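Local atomic coordinates of CRISPR protein (Archaeoglobus fulgidus, PDB entry 4MJK), a protein that probably serves as a Cas5-family subunit of an archaeal type I-A Cascade complex, which uses CRISPR RNA to recognise foreign nucleic acid. Residues F10-Q15 against K115-S120; A19-T24 against V200-F205; N75-R80 against S119-E124; W196-Y201 against A225-I230. All coordinates share one frame; numbering follows the deposited sequence.

Contact 1: F10-Q15 against K115-S120; sequences FVWGFQ and KTILSS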
loop_
_atom_site.group_PDB
_atom_site.type_symbol
_atom_site.label_atom_id
_atom_site.label_comp_id
_atom_site.label_asym_id
_atom_site.label_seq_id
_atom_site.Cartn_x
_atom_site.Cartn_y
_atom_site.Cartn_z
ATOM N N PHE A 10 -9.402 0.509 -4.746
ATOM C CA PHE A 10 -7.967 0.815 -4.772
ATOM C C PHE A 10 -7.204 -0.482 -4.572
ATOM O O PHE A 10 -7.648 -1.345 -3.821
ATOM C CB PHE A 10 -7.581 1.814 -3.647
ATOM C CG PHE A 10 -8.029 3.238 -3.910
ATOM C CD1 PHE A 10 -9.375 3.572 -3.878
ATOM C CD2 PHE A 10 -7.102 4.233 -4.206
ATOM C CE1 PHE A 10 -9.786 4.870 -4.128
ATOM C CE2 PHE A 10 -7.506 5.532 -4.468
ATOM C CZ PHE A 10 -8.857 5.854 -4.425
ATOM N N VAL A 11 -6.069 -0.623 -5.242
ATOM C CA VAL A 11 -5.167 -1.740 -4.979
ATOM C C VAL A 11 -4.611 -1.664 -3.555
ATOM O O VAL A 11 -4.639 -2.666 -2.832
ATOM C CB VAL A 11 -4.008 -1.788 -6.016
ATOM C CG1 VAL A 11 -2.977 -2.892 -5.676
ATOM C CG2 VAL A 11 -4.573 -1.988 -7.432
ATOM N N TRP A 12 -4.111 -0.490 -3.142
ATOM C CA TRP A 12 -3.432 -0.370 -1.828
ATOM C C TRP A 12 -3.619 0.969 -1.115
ATOM O O TRP A 12 -3.436 1.050 0.099
ATOM C CB TRP A 12 -1.915 -0.590 -1.988
ATOM C CG TRP A 12 -1.273 0.459 -2.857
ATOM C CD1 TRP A 12 -1.106 0.416 -4.218
ATOM C CD2 TRP A 12 -0.760 1.729 -2.434
ATOM N NE1 TRP A 12 -0.498 1.571 -4.654
ATOM C CE2 TRP A 12 -0.279 2.391 -3.579
ATOM C CE3 TRP A 12 -0.641 2.361 -1.191
ATOM C CZ2 TRP A 12 0.298 3.671 -3.522
ATOM C CZ3 TRP A 12 -0.066 3.628 -1.138
ATOM C CH2 TRP A 12 0.394 4.265 -2.296
ATOM N N GLY A 13 -3.949 2.022 -1.860
ATOM C CA GLY A 13 -3.897 3.373 -1.313
ATOM C C GLY A 13 -3.488 4.354 -2.391
ATOM O O GLY A 13 -3.692 4.078 -3.566
ATOM N N PHE A 14 -2.887 5.479 -2.006
ATOM C CA PHE A 14 -2.551 6.505 -2.980
ATOM C C PHE A 14 -1.424 7.393 -2.489
ATOM O O PHE A 14 -1.099 7.419 -1.293
ATOM C CB PHE A 14 -3.773 7.382 -3.255
ATOM C CG PHE A 14 -4.177 8.216 -2.076
ATOM C CD1 PHE A 14 -3.708 9.516 -1.937
ATOM C CD2 PHE A 14 -4.980 7.685 -1.081
ATOM C CE1 PHE A 14 -4.061 10.281 -0.841
ATOM C CE2 PHE A 14 -5.338 8.450 0.021
ATOM C CZ PHE A 14 -4.875 9.748 0.138
ATOM N N GLN A 15 -0.825 8.120 -3.427
ATOM C CA GLN A 15 0.059 9.204 -3.068
ATOM C C GLN A 15 -0.310 10.458 -3.848
ATOM O O GLN A 15 -0.442 10.417 -5.086
ATOM C CB GLN A 15 1.521 8.824 -3.321
ATOM C CG GLN A 15 2.466 9.979 -3.014
ATOM C CD GLN A 15 3.920 9.556 -2.974
ATOM O OE1 GLN A 15 4.316 8.584 -3.617
ATOM N NE2 GLN A 15 4.718 10.280 -2.204
ATOM N N LYS A 115 1.490 10.216 0.945
ATOM C CA LYS A 115 1.295 8.792 0.686
ATOM C C LYS A 115 0.534 8.132 1.821
ATOM O O LYS A 115 0.903 8.266 2.990
ATOM C CB LYS A 115 2.620 8.083 0.449
ATOM C CG LYS A 115 2.476 6.605 0.072
ATOM C CD LYS A 115 3.837 6.004 -0.250
ATOM C CE LYS A 115 3.709 4.603 -0.843
ATOM N NZ LYS A 115 5.052 4.068 -1.292
ATOM N N THR A 116 -0.522 7.408 1.457
ATOM C CA THR A 116 -1.494 6.906 2.419
ATOM C C THR A 116 -1.978 5.526 2.038
ATOM O O THR A 116 -2.342 5.285 0.883
ATOM C CB THR A 116 -2.699 7.873 2.491
ATOM O OG1 THR A 116 -2.243 9.124 3.004
ATOM C CG2 THR A 116 -3.803 7.338 3.398
ATOM N N ILE A 117 -1.969 4.607 3.003
ATOM C CA ILE A 117 -2.484 3.264 2.759
ATOM C C ILE A 117 -3.989 3.252 3.065
ATOM O O ILE A 117 -4.439 3.906 3.996
ATOM C CB ILE A 117 -1.716 2.221 3.637
ATOM C CG1 ILE A 117 -0.282 2.059 3.113
ATOM C CG2 ILE A 117 -2.442 0.872 3.676
ATOM C CD1 ILE A 117 0.596 1.230 4.021
ATOM N N LEU A 118 -4.776 2.557 2.261
ATOM C CA LEU A 118 -6.190 2.388 2.603
ATOM C C LEU A 118 -6.369 0.974 3.102
ATOM O O LEU A 118 -6.181 0.016 2.354
ATOM C CB LEU A 118 -7.098 2.686 1.405
ATOM C CG LEU A 118 -7.097 4.154 0.951
ATOM C CD1 LEU A 118 -7.787 4.323 -0.407
ATOM C CD2 LEU A 118 -7.758 5.080 2.012
ATOM N N SER A 119 -6.660 0.845 4.391
ATOM C CA SER A 119 -6.787 -0.469 5.021
ATOM C C SER A 119 -8.240 -0.936 4.976
ATOM O O SER A 119 -9.124 -0.313 5.555
ATOM C CB SER A 119 -6.353 -0.415 6.490
ATOM O OG SER A 119 -5.094 0.208 6.650
ATOM N N SER A 120 -8.483 -2.043 4.303
ATOM C CA SER A 120 -9.820 -2.586 4.246
ATOM C C SER A 120 -10.253 -3.153 5.597
ATOM O O SER A 120 -9.453 -3.745 6.336
ATOM C CB SER A 120 -9.908 -3.665 3.177
ATOM O OG SER A 120 -11.234 -4.155 3.099
#

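Contact 2: A19-T24 against V200-F205; sequences AGLSKT and VYLNPF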
loop_
_atom_site.group_PDB
_atom_site.type_symbol
_atom_site.label_atom_id
_atom_site.label_comp_id
_atom_site.label_asym_id
_atom_site.label_seq_id
_atom_site.Cartn_x
_atom_site.Cartn_y
_atom_site.Cartn_z
ATOM N N ALA A 19 0.589 17.378 -1.253
ATOM C CA ALA A 19 0.734 17.533 0.186
ATOM C C ALA A 19 1.917 18.462 0.487
ATOM O O ALA A 19 1.974 19.083 1.541
ATOM C CB ALA A 19 0.945 16.168 0.847
ATOM N N GLY A 20 2.859 18.556 -0.448
ATOM C CA GLY A 20 4.036 19.390 -0.257
ATOM C C GLY A 20 3.784 20.883 -0.387
ATOM O O GLY A 20 4.629 21.701 0.006
ATOM N N LEU A 21 2.630 21.254 -0.938
ATOM C CA LEU A 21 2.306 22.675 -1.123
ATOM C C LEU A 21 1.982 23.345 0.208
ATOM O O LEU A 21 1.501 22.701 1.133
ATOM C CB LEU A 21 1.136 22.852 -2.093
ATOM C CG LEU A 21 1.300 22.306 -3.515
ATOM C CD1 LEU A 21 -0.015 22.440 -4.266
ATOM C CD2 LEU A 21 2.428 23.019 -4.269
ATOM N N SER A 22 2.230 24.651 0.292
ATOM C CA SER A 22 1.989 25.415 1.514
ATOM C C SER A 22 0.512 25.519 1.886
ATOM O O SER A 22 0.176 25.644 3.061
ATOM C CB SER A 22 2.550 26.829 1.362
ATOM O OG SER A 22 2.120 27.384 0.123
ATOM N N LYS A 23 -0.363 25.499 0.887
ATOM C CA LYS A 23 -1.795 25.659 1.132
ATOM C C LYS A 23 -2.385 24.432 1.835
ATOM O O LYS A 23 -3.091 24.549 2.850
ATOM C CB LYS A 23 -2.547 25.887 -0.183
ATOM C CG LYS A 23 -2.199 27.180 -0.894
ATOM C CD LYS A 23 -2.289 28.363 0.056
ATOM C CE LYS A 23 -2.100 29.691 -0.677
ATOM N NZ LYS A 23 -2.098 30.841 0.270
ATOM N N THR A 24 -2.062 23.262 1.295
ATOM C CA THR A 24 -2.684 22.001 1.684
ATOM C C THR A 24 -2.234 21.439 3.039
ATOM O O THR A 24 -1.166 21.783 3.542
ATOM C CB THR A 24 -2.344 20.933 0.638
ATOM O OG1 THR A 24 -0.917 20.756 0.586
ATOM C CG2 THR A 24 -2.852 21.341 -0.747
ATOM N N VAL A 200 -7.304 20.105 4.663
ATOM C CA VAL A 200 -7.270 21.268 3.767
ATOM C C VAL A 200 -6.745 20.879 2.400
ATOM O O VAL A 200 -5.652 20.309 2.295
ATOM C CB VAL A 200 -6.397 22.416 4.327
ATOM C CG1 VAL A 200 -6.379 23.596 3.346
ATOM C CG2 VAL A 200 -6.916 22.841 5.705
ATOM N N TYR A 201 -7.525 21.192 1.360
ATOM C CA TYR A 201 -7.204 20.811 -0.022
ATOM C C TYR A 201 -7.097 22.043 -0.912
ATOM O O TYR A 201 -7.583 23.111 -0.553
ATOM C CB TYR A 201 -8.334 19.955 -0.611
ATOM C CG TYR A 201 -8.651 18.667 0.132
ATOM C CD1 TYR A 201 -9.888 18.478 0.739
ATOM C CD2 TYR A 201 -7.718 17.641 0.214
ATOM C CE1 TYR A 201 -10.184 17.305 1.414
ATOM C CE2 TYR A 201 -8.000 16.463 0.889
ATOM C CZ TYR A 201 -9.240 16.298 1.487
ATOM O OH TYR A 201 -9.537 15.128 2.167
ATOM N N LEU A 202 -6.498 21.884 -2.092
ATOM C CA LEU A 202 -6.697 22.849 -3.171
ATOM C C LEU A 202 -8.187 22.939 -3.542
ATOM O O LEU A 202 -8.900 21.925 -3.635
ATOM C CB LEU A 202 -5.840 22.499 -4.396
ATOM C CG LEU A 202 -4.316 22.492 -4.189
ATOM C CD1 LEU A 202 -3.573 22.036 -5.445
ATOM C CD2 LEU A 202 -3.813 23.869 -3.731
ATOM N N ASN A 203 -8.664 24.164 -3.735
ATOM C CA ASN A 203 -10.072 24.405 -4.024
ATOM C C ASN A 203 -10.441 23.873 -5.411
ATOM O O ASN A 203 -9.837 24.263 -6.408
ATOM C CB ASN A 203 -10.356 25.913 -3.892
ATOM C CG ASN A 203 -11.816 26.266 -4.087
ATOM O OD1 ASN A 203 -12.673 25.401 -4.218
ATOM N ND2 ASN A 203 -12.105 27.560 -4.098
ATOM N N PRO A 204 -11.419 22.953 -5.487
ATOM C CA PRO A 204 -11.723 22.410 -6.817
ATOM C C PRO A 204 -12.720 23.278 -7.585
ATOM O O PRO A 204 -12.967 23.029 -8.759
ATOM C CB PRO A 204 -12.360 21.059 -6.493
ATOM C CG PRO A 204 -13.074 21.305 -5.186
ATOM C CD PRO A 204 -12.187 22.279 -4.422
ATOM N N PHE A 205 -13.304 24.264 -6.918
ATOM C CA PHE A 205 -14.341 25.084 -7.531
ATOM C C PHE A 205 -13.711 26.248 -8.269
ATOM O O PHE A 205 -12.917 26.999 -7.703
ATOM C CB PHE A 205 -15.324 25.583 -6.479
ATOM C CG PHE A 205 -16.011 24.485 -5.743
ATOM C CD1 PHE A 205 -16.864 23.617 -6.411
ATOM C CD2 PHE A 205 -15.798 24.299 -4.395
ATOM C CE1 PHE A 205 -17.491 22.584 -5.744
ATOM C CE2 PHE A 205 -16.419 23.260 -3.724
ATOM C CZ PHE A 205 -17.269 22.408 -4.403
#

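Contact 3: N75-R80 against S119-E124; sequences NCTPLR and SSLNDE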
loop_
_atom_site.group_PDB
_atom_site.type_symbol
_atom_site.label_atom_id
_atom_site.label_comp_id
_atom_site.label_asym_id
_atom_site.label_seq_id
_atom_site.Cartn_x
_atom_site.Cartn_y
_atom_site.Cartn_z
ATOM N N ASN A 75 -15.622 0.732 2.925
ATOM C CA ASN A 75 -15.172 -0.445 3.664
ATOM C C ASN A 75 -13.729 -0.333 4.135
ATOM O O ASN A 75 -13.052 -1.338 4.322
ATOM C CB ASN A 75 -15.283 -1.685 2.775
ATOM C CG ASN A 75 -14.268 -1.669 1.656
ATOM O OD1 ASN A 75 -13.739 -0.609 1.313
ATOM N ND2 ASN A 75 -13.954 -2.833 1.110
ATOM N N CYS A 76 -13.242 0.884 4.313
ATOM C CA CYS A 76 -11.825 1.042 4.597
ATOM C C CYS A 76 -11.553 2.249 5.477
ATOM O O CYS A 76 -12.421 3.112 5.681
ATOM C CB CYS A 76 -11.011 1.121 3.292
ATOM S SG CYS A 76 -11.357 2.574 2.249
ATOM N N THR A 77 -10.340 2.284 6.009
ATOM C CA THR A 77 -9.914 3.368 6.875
ATOM C C THR A 77 -8.482 3.753 6.437
ATOM O O THR A 77 -7.634 2.882 6.188
ATOM C CB THR A 77 -9.986 2.926 8.367
ATOM O OG1 THR A 77 -9.956 4.076 9.236
ATOM C CG2 THR A 77 -8.835 2.023 8.704
ATOM N N PRO A 78 -8.213 5.056 6.300
ATOM C CA PRO A 78 -6.885 5.468 5.807
ATOM C C PRO A 78 -5.807 5.325 6.867
ATOM O O PRO A 78 -6.067 5.483 8.063
ATOM C CB PRO A 78 -7.069 6.951 5.467
ATOM C CG PRO A 78 -8.597 7.194 5.519
ATOM C CD PRO A 78 -9.117 6.199 6.496
ATOM N N LEU A 79 -4.592 5.022 6.439
ATOM C CA LEU A 79 -3.481 4.956 7.375
ATOM C C LEU A 79 -2.361 5.758 6.736
ATOM O O LEU A 79 -1.717 5.289 5.809
ATOM C CB LEU A 79 -3.065 3.491 7.604
ATOM C CG LEU A 79 -1.878 3.250 8.534
ATOM C CD1 LEU A 79 -2.216 3.667 9.958
ATOM C CD2 LEU A 79 -1.433 1.770 8.490
ATOM N N ARG A 80 -2.172 6.990 7.194
ATOM C CA ARG A 80 -1.199 7.875 6.569
ATOM C C ARG A 80 0.200 7.394 6.925
ATOM O O ARG A 80 0.410 6.838 8.003
ATOM C CB ARG A 80 -1.403 9.310 7.046
ATOM C CG ARG A 80 -2.789 9.852 6.752
ATOM C CD ARG A 80 -3.007 11.158 7.490
ATOM N NE ARG A 80 -2.923 10.967 8.932
ATOM C CZ ARG A 80 -2.763 11.954 9.807
ATOM N NH1 ARG A 80 -2.667 13.212 9.382
ATOM N NH2 ARG A 80 -2.688 11.685 11.105
ATOM N N SER A 119 -6.660 0.845 4.391
ATOM C CA SER A 119 -6.787 -0.469 5.021
ATOM C C SER A 119 -8.240 -0.936 4.976
ATOM O O SER A 119 -9.124 -0.313 5.555
ATOM C CB SER A 119 -6.353 -0.415 6.490
ATOM O OG SER A 119 -5.094 0.208 6.650
ATOM N N SER A 120 -8.483 -2.043 4.303
ATOM C CA SER A 120 -9.820 -2.586 4.246
ATOM C C SER A 120 -10.253 -3.153 5.597
ATOM O O SER A 120 -9.453 -3.745 6.336
ATOM C CB SER A 120 -9.908 -3.665 3.177
ATOM O OG SER A 120 -11.234 -4.155 3.099
ATOM N N LEU A 121 -11.532 -2.974 5.908
ATOM C CA LEU A 121 -12.118 -3.509 7.130
ATOM C C LEU A 121 -12.786 -4.863 6.883
ATOM O O LEU A 121 -13.311 -5.476 7.808
ATOM C CB LEU A 121 -13.139 -2.523 7.707
ATOM C CG LEU A 121 -12.499 -1.191 8.086
ATOM C CD1 LEU A 121 -13.550 -0.140 8.443
ATOM C CD2 LEU A 121 -11.486 -1.390 9.216
ATOM N N ASN A 122 -12.784 -5.318 5.641
ATOM C CA ASN A 122 -13.286 -6.655 5.344
ATOM C C ASN A 122 -12.353 -7.315 4.336
ATOM O O ASN A 122 -11.241 -6.834 4.126
ATOM C CB ASN A 122 -14.750 -6.618 4.865
ATOM C CG ASN A 122 -14.926 -5.865 3.556
ATOM O OD1 ASN A 122 -13.956 -5.472 2.913
ATOM N ND2 ASN A 122 -16.178 -5.664 3.155
ATOM N N ASP A 123 -12.774 -8.403 3.702
ATOM C CA ASP A 123 -11.841 -9.112 2.821
ATOM C C ASP A 123 -11.810 -8.551 1.408
ATOM O O ASP A 123 -11.131 -9.089 0.539
ATOM C CB ASP A 123 -12.108 -10.627 2.793
ATOM C CG ASP A 123 -11.287 -11.386 3.830
ATOM O OD1 ASP A 123 -11.357 -11.032 5.026
ATOM O OD2 ASP A 123 -10.562 -12.337 3.448
ATOM N N GLU A 124 -12.531 -7.465 1.168
ATOM C CA GLU A 124 -12.498 -6.859 -0.162
ATOM C C GLU A 124 -11.394 -5.825 -0.269
ATOM O O GLU A 124 -10.880 -5.332 0.738
ATOM C CB GLU A 124 -13.817 -6.171 -0.475
ATOM C CG GLU A 124 -15.041 -7.032 -0.321
ATOM C CD GLU A 124 -16.272 -6.300 -0.795
ATOM O OE1 GLU A 124 -16.855 -5.527 0.003
ATOM O OE2 GLU A 124 -16.637 -6.477 -1.979
#

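Contact 4: W196-Y201 against A225-I230; sequences WEFEVY and AVLYRI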
loop_
_atom_site.group_PDB
_atom_site.type_symbol
_atom_site.label_atom_id
_atom_site.label_comp_id
_atom_site.label_asym_id
_atom_site.label_seq_id
_atom_site.Cartn_x
_atom_site.Cartn_y
_atom_site.Cartn_z
ATOM N N TRP A 196 -15.202 12.363 12.249
ATOM C CA TRP A 196 -15.172 13.403 11.246
ATOM C C TRP A 196 -13.915 14.249 11.461
ATOM O O TRP A 196 -13.819 15.030 12.418
ATOM C CB TRP A 196 -16.423 14.263 11.338
ATOM C CG TRP A 196 -17.624 13.528 10.837
ATOM C CD1 TRP A 196 -18.444 12.686 11.560
ATOM C CD2 TRP A 196 -18.114 13.514 9.496
ATOM N NE1 TRP A 196 -19.432 12.188 10.746
ATOM C CE2 TRP A 196 -19.248 12.673 9.474
ATOM C CE3 TRP A 196 -17.716 14.147 8.307
ATOM C CZ2 TRP A 196 -19.986 12.448 8.312
ATOM C CZ3 TRP A 196 -18.449 13.928 7.163
ATOM C CH2 TRP A 196 -19.574 13.082 7.170
ATOM N N GLU A 197 -12.952 14.087 10.569
ATOM C CA GLU A 197 -11.707 14.823 10.658
ATOM C C GLU A 197 -11.779 16.122 9.843
ATOM O O GLU A 197 -12.825 16.437 9.280
ATOM C CB GLU A 197 -10.556 13.936 10.188
ATOM C CG GLU A 197 -9.810 13.279 11.335
ATOM C CD GLU A 197 -8.794 14.215 11.969
ATOM O OE1 GLU A 197 -8.028 13.751 12.841
ATOM O OE2 GLU A 197 -8.757 15.415 11.594
ATOM N N PHE A 198 -10.675 16.869 9.827
ATOM C CA PHE A 198 -10.529 18.095 9.056
ATOM C C PHE A 198 -9.378 17.883 8.077
ATOM O O PHE A 198 -8.370 17.250 8.416
ATOM C CB PHE A 198 -10.122 19.280 9.952
ATOM C CG PHE A 198 -11.176 19.715 10.943
ATOM C CD1 PHE A 198 -11.963 20.829 10.690
ATOM C CD2 PHE A 198 -11.376 19.006 12.122
ATOM C CE1 PHE A 198 -12.926 21.236 11.598
ATOM C CE2 PHE A 198 -12.344 19.408 13.043
ATOM C CZ PHE A 198 -13.113 20.525 12.777
ATOM N N GLU A 199 -9.489 18.452 6.886
ATOM C CA GLU A 199 -8.398 18.339 5.937
ATOM C C GLU A 199 -8.456 19.521 4.983
ATOM O O GLU A 199 -9.538 19.925 4.569
ATOM C CB GLU A 199 -8.502 17.003 5.188
ATOM C CG GLU A 199 -7.322 16.675 4.280
ATOM C CD GLU A 199 -6.982 15.187 4.336
ATOM O OE1 GLU A 199 -6.290 14.777 5.291
ATOM O OE2 GLU A 199 -7.441 14.434 3.444
ATOM N N VAL A 200 -7.304 20.105 4.663
ATOM C CA VAL A 200 -7.270 21.268 3.767
ATOM C C VAL A 200 -6.745 20.879 2.400
ATOM O O VAL A 200 -5.652 20.309 2.295
ATOM C CB VAL A 200 -6.397 22.416 4.327
ATOM C CG1 VAL A 200 -6.379 23.596 3.346
ATOM C CG2 VAL A 200 -6.916 22.841 5.705
ATOM N N TYR A 201 -7.525 21.192 1.360
ATOM C CA TYR A 201 -7.204 20.811 -0.022
ATOM C C TYR A 201 -7.097 22.043 -0.912
ATOM O O TYR A 201 -7.583 23.111 -0.553
ATOM C CB TYR A 201 -8.334 19.955 -0.611
ATOM C CG TYR A 201 -8.651 18.667 0.132
ATOM C CD1 TYR A 201 -9.888 18.478 0.739
ATOM C CD2 TYR A 201 -7.718 17.641 0.214
ATOM C CE1 TYR A 201 -10.184 17.305 1.414
ATOM C CE2 TYR A 201 -8.000 16.463 0.889
ATOM C CZ TYR A 201 -9.240 16.298 1.487
ATOM O OH TYR A 201 -9.537 15.128 2.167
ATOM N N ALA A 225 -7.378 27.507 -1.339
ATOM C CA ALA A 225 -7.551 26.318 -0.503
ATOM C C ALA A 225 -8.941 26.266 0.134
ATOM O O ALA A 225 -9.552 27.299 0.378
ATOM C CB ALA A 225 -6.500 26.290 0.574
ATOM N N VAL A 226 -9.418 25.059 0.445
ATOM C CA VAL A 226 -10.719 24.890 1.077
ATOM C C VAL A 226 -10.609 23.888 2.236
ATOM O O VAL A 226 -9.916 22.878 2.131
ATOM C CB VAL A 226 -11.780 24.395 0.055
ATOM C CG1 VAL A 226 -11.341 23.082 -0.587
ATOM C CG2 VAL A 226 -13.123 24.215 0.718
ATOM N N LEU A 227 -11.282 24.185 3.336
ATOM C CA LEU A 227 -11.333 23.292 4.482
ATOM C C LEU A 227 -12.504 22.325 4.322
ATOM O O LEU A 227 -13.617 22.768 4.056
ATOM C CB LEU A 227 -11.515 24.118 5.755
ATOM C CG LEU A 227 -11.693 23.304 7.042
ATOM C CD1 LEU A 227 -10.439 22.518 7.370
ATOM C CD2 LEU A 227 -12.097 24.212 8.204
ATOM N N TYR A 228 -12.250 21.017 4.459
ATOM C CA TYR A 228 -13.308 20.002 4.382
ATOM C C TYR A 228 -13.422 19.256 5.694
ATOM O O TYR A 228 -12.417 19.052 6.382
ATOM C CB TYR A 228 -12.977 18.945 3.314
ATOM C CG TYR A 228 -13.656 19.128 1.978
ATOM C CD1 TYR A 228 -13.372 20.215 1.184
ATOM C CD2 TYR A 228 -14.585 18.192 1.512
ATOM C CE1 TYR A 228 -13.984 20.385 -0.051
ATOM C CE2 TYR A 228 -15.196 18.344 0.275
ATOM C CZ TYR A 228 -14.891 19.448 -0.501
ATOM O OH TYR A 228 -15.505 19.620 -1.734
ATOM N N ARG A 229 -14.633 18.813 6.018
ATOM C CA ARG A 229 -14.812 17.788 7.034
ATOM C C ARG A 229 -14.888 16.471 6.265
ATOM O O ARG A 229 -15.486 16.422 5.197
ATOM C CB ARG A 229 -16.086 18.012 7.850
ATOM C CG ARG A 229 -16.096 19.317 8.630
ATOM C CD ARG A 229 -14.930 19.438 9.623
ATOM N NE ARG A 229 -14.899 18.409 10.669
ATOM C CZ ARG A 229 -15.433 18.549 11.885
ATOM N NH1 ARG A 229 -16.069 19.668 12.217
ATOM N NH2 ARG A 229 -15.331 17.572 12.776
ATOM N N ILE A 230 -14.239 15.431 6.784
ATOM C CA ILE A 230 -14.140 14.155 6.075
ATOM C C ILE A 230 -14.485 13.027 7.029
ATOM O O ILE A 230 -14.052 13.033 8.190
ATOM C CB ILE A 230 -12.706 13.913 5.500
ATOM C CG1 ILE A 230 -11.648 14.127 6.587
ATOM C CG2 ILE A 230 -12.433 14.868 4.325
ATOM C CD1 ILE A 230 -10.225 13.730 6.195
#

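Contact 1: F10-Q15 against K115-S120
Strands 13-15 and 115-120 run antiparallel, their N-to-C directions 173° apart, with Phe14 and Thr116 as a hydrogen-bonded pair: Phe14 N donates to Thr116 O at 2.9 Å and Thr116 N to Phe14 O at 2.8 Å. A third bond, Leu118 N to Trp12 O (3.0 Å), carries the pairing past Gly13, where a CB would collide with Thr116 O and Ile117 CA. Among the side chains, Leu118 CD1 sits over one face of the Phe10 ring, 3.8 Å from its centroid. The Phe14 ring lies alongside Thr116 and meets its CB off-centre. With CG of Trp12 between backbone N and carbonyl carbon (chi1 63°), the indole folds back over Phe14 N and crosses the extended lysine, CH2 reaching Lys115 CE at 3.6 Å; Lys115 NZ bonds Val11 O of the second subunit. Trp12 NE1 bonds Glu154 O, and the ring meets Trp12 of that subunit. Replacing Trp12 by an alanine is likely to deprive the Lys115 methylenes of their aromatic partner and to leave Glu154 O without this donor. Strand 115-120 lies between 13-15 and 76-80; Ile117 packs on helix 81-87, Phe10 and Leu118 on strand 127-134.

Contact 2: A19-T24 against V200-F205
Thr24 and Val200 bring a loop against an edge strand: the segment 19-24, whose first residues, Ala19 and Gly20, end a 3-10 segment, runs beside the end of strand 196-202 in this Cas5-family fold. No hydrogen bond joins the two segments, so the evidence for docking is van der Waals contact. The tight part centres on Thr24, which is buried. Its CA approaches Val200 O at 3.5 Å in a bent CA-H...O contact (124° at the hydrogen), and its methyl CG2 touches Leu202 CG at 3.9 Å. The methyl lies anti to the carbonyl carbon of Thr24, while OG1 takes the position between backbone N and carbonyl carbon (chi1 61°) and is bonded to Ile18 O, which would hold the rotation of the side chain. One residue further on, Ser25 bonds Val200 through its hydroxyl and backbone, so the polar fastening falls just outside the segment.

The solvent side is looser. Leu21 is exposed and meets Leu202 nearly at a right angle, CD1 to CD1 at 3.8 Å. Lys23 starts toward the strand, its CB 4.3 Å from Leu202 CD2, but its amine end leads away. After the strand, Asn203 OD1 accepts from Phe205 N in an Asx turn. At the strand itself, Lys23 O lies 3.5 Å from Val200 CG1, the branch anti to the valine N.

Contact 3: N75-R80 against S119-E124
Thr77 and Ser119 form the antiparallel hydrogen-bonded pair of this contact, Thr77 N donating to Ser119 O and Ser119 N to Thr77 O, each at 2.9 Å. Next to them Cys76 and Ser120 make a non-hydrogen-bonded pair, and the ladder ends with Leu121 N giving a short, nearly straight bond (171°) to Asn75 O at 2.7 Å.

The polar side chains gather at that end. CG of Asn75 lies between its backbone N and carbonyl carbon, which turns ND2 to Asn122. Asn75 ND2 donates to Asn122 OD1 at 3.2 Å, a bent bond (137°) between amide planes turned 78° apart. The same oxygen accepts from Glu124 N at 3.0 Å, closing an Asx turn, and the two donors reach it from opposite faces of its plane. At the other end of the amide, Asn122 ND2 bonds Glu124 OE1 through that oxygen's anti lone pair, so both ends of the Asn122 amide are tied and its rotation is probably fixed. Asn75 is similarly gripped, its OD1 accepting from Lys127 N and its ND2 also donating to Ala125 O.

Apolar contact is modest: Thr77 CG2 faces Ser119 CB at 4.1 Å, and Leu121 packs its CG beside Cys76 CA.

Strand 76-80 is the outer partner of 115-120 in the three-stranded sheet and leads into helix 81-87, with Arg80 at the N-cap position. Ser119 OG bonds Tyr81 OH of the second subunit, and Leu79 packs on Ile84 of that subunit.

Contact 4: W196-Y201 against A225-I230
Arg229 curls back on itself, its first three torsions all near -60°, and the bend lays the guanidinium flat on the ring of Phe198. The planes are 17° apart with centres 3.6 Å from each other, a stacked cation-pi arrangement with NE over the middle of the ring and CD adding a CH-pi contact. The guanidinium edge also bonds: NH2 straight (170°) to Trp196 O at 3.0 Å, NE to Glu197 O at 3.2 Å. Both acceptors lie near the guanidinium plane, and Glu197 O takes the Ile230 amide from its other face. A leucine at Arg229 would probably leave Trp196 O without this donor, Glu197 O with only its Ile230 N bond of the two, and the Phe198 ring without its charged cover.

On the same face Leu227 CD1 touches Val200 CG2 at 3.9 Å. On the opposite face, with Glu199 and Ile230, the edge of Tyr201 points at the face of Tyr228 in an offset edge-to-face pair, both rings meeting Trp71. Tyr201 OH donates to Glu199 OE2 at 2.6 Å and touches Ile230 CG2; Tyr30 N also bonds OE2, and Tyr29 N bonds OE1.

Three doubly bonded pairs, Glu197 with Ile230, Glu199 with Tyr228 and Tyr201 with Val226, set the register. It is regular antiparallel pairing of consecutive strands joined by a long, partly unmodelled connection, with strand 180-181 on the far side of 225-231.

Overall arrangement
Contacts 1 and 3 share strand 115-120, the middle strand of one three-stranded sheet, with centres about 8 Å apart. Both touch the second subunit, so this sheet borders the dimer interface. Contacts 2 and 4 share strand 196-202 in a second three-stranded sheet, centres about 10 Å apart, and no other chain of the assembly touches them. The two groups lie about 19 to 24 Å apart between centres. Along the chain contact 3 is nested inside the loop closed by contact 2, contacts 1 and 2 cross, and contact 4 opens after 1 and 3 have closed. As 10-15 pairs in one sheet and 19-24 packs on an edge strand of the other, the N-terminal portion is tied to both.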